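Local atomic coordinates of thioesterase domain-containing protein (Chromobacterium violaceum, PDB entry 4RMM), a protein that is a hotdog-fold protein that probably hydrolyses acyl-CoA thioesters, although its own substrate is not established. Residues Thr113-Lys117 against Arg118-Val122. Residues are numbered along the deposited sequence; the frame is centred on the assembly and turned at random.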
loop_
_atom_site.group_PDB
_atom_site.type_symbol
_atom_site.label_atom_id
_atom_site.label_comp_id
_atom_site.label_asym_id
_atom_site.label_seq_id
_atom_site.Cartn_x
_atom_site.Cartn_y
_atom_site.Cartn_z
ATOM N N THR A 113 7.896 18.588 0.881
ATOM C CA THR A 113 7.344 19.865 1.377
ATOM C C THR A 113 8.017 20.636 2.494
ATOM O O THR A 113 8.260 21.836 2.377
ATOM C CB THR A 113 5.920 19.703 1.822
ATOM O OG1 THR A 113 5.103 19.384 0.694
ATOM C CG2 THR A 113 5.441 21.001 2.466
ATOM N N LYS A 114 8.186 19.970 3.624
ATOM C CA LYS A 114 8.850 20.563 4.761
ATOM C C LYS A 114 9.919 19.522 4.996
ATOM O O LYS A 114 9.669 18.342 4.790
ATOM C CB LYS A 114 7.912 20.642 5.954
ATOM C CG LYS A 114 8.567 21.174 7.208
ATOM C CD LYS A 114 9.208 20.063 8.022
ATOM C CE LYS A 114 8.214 19.431 8.975
ATOM N NZ LYS A 114 8.628 19.620 10.390
ATOM N N GLN A 115 11.111 19.950 5.382
ATOM C CA GLN A 115 12.172 18.998 5.637
ATOM C C GLN A 115 13.055 19.469 6.773
ATOM O O GLN A 115 14.201 19.857 6.567
ATOM C CB GLN A 115 13.020 18.772 4.377
ATOM C CG GLN A 115 14.005 17.610 4.487
ATOM C CD GLN A 115 14.770 17.390 3.198
ATOM O OE1 GLN A 115 14.674 18.186 2.272
ATOM N NE2 GLN A 115 15.540 16.312 3.135
ATOM N N GLY A 116 12.478 19.447 7.972
ATOM C CA GLY A 116 13.202 19.823 9.169
ATOM C C GLY A 116 14.415 18.931 9.340
ATOM O O GLY A 116 14.808 18.212 8.422
ATOM N N LYS A 117 15.012 18.966 10.516
ATOM C CA LYS A 117 16.191 18.164 10.725
ATOM C C LYS A 117 15.914 16.674 10.876
ATOM O O LYS A 117 16.736 15.850 10.488
ATOM C CB LYS A 117 16.922 18.673 11.990
ATOM C CG LYS A 117 18.032 17.771 12.501
ATOM C CD LYS A 117 19.380 18.456 12.398
ATOM C CE LYS A 117 20.135 18.374 13.709
ATOM N NZ LYS A 117 20.300 16.958 14.121
ATOM N N ARG A 118 14.736 16.322 11.375
ATOM C CA ARG A 118 14.459 14.920 11.646
ATOM C C ARG A 118 13.244 14.354 10.963
ATOM O O ARG A 118 13.056 13.143 10.940
ATOM C CB ARG A 118 14.279 14.773 13.184
ATOM C CG ARG A 118 15.479 15.192 14.031
ATOM C CD ARG A 118 16.698 14.351 13.730
ATOM N NE ARG A 118 16.407 12.922 13.766
ATOM C CZ ARG A 118 16.458 12.164 14.859
ATOM N NH1 ARG A 118 16.797 12.683 16.024
ATOM N NH2 ARG A 118 16.175 10.877 14.777
ATOM N N VAL A 119 12.450 15.234 10.368
ATOM C CA VAL A 119 11.205 14.835 9.734
ATOM C C VAL A 119 11.061 15.382 8.334
ATOM O O VAL A 119 11.259 16.567 8.105
ATOM C CB VAL A 119 10.018 15.399 10.527
ATOM C CG1 VAL A 119 8.756 14.669 10.152
ATOM C CG2 VAL A 119 10.295 15.328 12.014
ATOM N N ALA A 120 10.677 14.520 7.402
ATOM C CA ALA A 120 10.475 14.923 6.023
ATOM C C ALA A 120 9.021 14.640 5.683
ATOM O O ALA A 120 8.484 13.601 6.063
ATOM C CB ALA A 120 11.402 14.126 5.103
ATOM N N HIS A 121 8.386 15.585 4.987
ATOM C CA HIS A 121 6.991 15.475 4.574
ATOM C C HIS A 121 6.981 15.366 3.059
ATOM O O HIS A 121 7.483 16.241 2.364
ATOM C CB HIS A 121 6.204 16.707 5.034
ATOM C CG HIS A 121 4.719 16.573 4.878
ATOM N ND1 HIS A 121 3.828 17.410 5.515
ATOM C CD2 HIS A 121 3.970 15.707 4.156
ATOM C CE1 HIS A 121 2.594 17.064 5.194
ATOM N NE2 HIS A 121 2.651 16.033 4.370
ATOM N N VAL A 122 6.409 14.275 2.561
ATOM C CA VAL A 122 6.359 13.979 1.136
ATOM C C VAL A 122 4.945 14.018 0.545
ATOM O O VAL A 122 3.991 13.565 1.176
ATOM C CB VAL A 122 6.944 12.559 0.872
ATOM C CG1 VAL A 122 6.932 12.221 -0.614
ATOM C CG2 VAL A 122 8.348 12.470 1.429
#
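Thr113 and Lys114 both face His121 across the end of the hairpin that joins strands 106-115 and 119-127. Two backbone hydrogen bonds tie them: Thr113 N donates to His121 O at 2.8 Å in a bent bond (140° at the hydrogen), and His121 N donates to Lys114 O at 3.0 Å in a straighter one (161°). With two residues set against one, and a helix-like backbone at Thr113, the geometry is consistent with a classic beta bulge. Nearer the turn, Gln115 CA makes a C-H···O contact of 3.6 Å with Val119 O.

Van der Waals contacts follow on one face. The CB atoms of Thr113 and Lys114 each lie 4.4 Å from His121 CB. Lys114 starts with CG anti to the backbone N (chi1 176°), then bends at each later torsion, which brings CD to 4.1 Å from Val119 O and ends with NZ beside Val119 CB. The His121 ring packs edge-to-face with His141 on the next strand. On the other face, Gln115 CG approaches Ala120 CB at 4.4 Å, and Ala120 rests against Leu78 of helix 67-80, around which the hotdog sheet curls.

At the turn, Lys117 CG lies 3.9 Å from Arg118 CD, and Arg118 CB, CG and CD run alongside the Lys117 carbonyl, whose O lies off the guanidinium edge, near its plane. The like charges stay 5.6 Å apart (Lys117 NZ to Arg118 NE). Arg118 NE donates to Leu144 O, beyond the hairpin. Main-chain bonds and van der Waals contacts therefore hold the hairpin end without any side-chain polar bond between its two arms, while the Arg118 guanidinium is tied to Leu144.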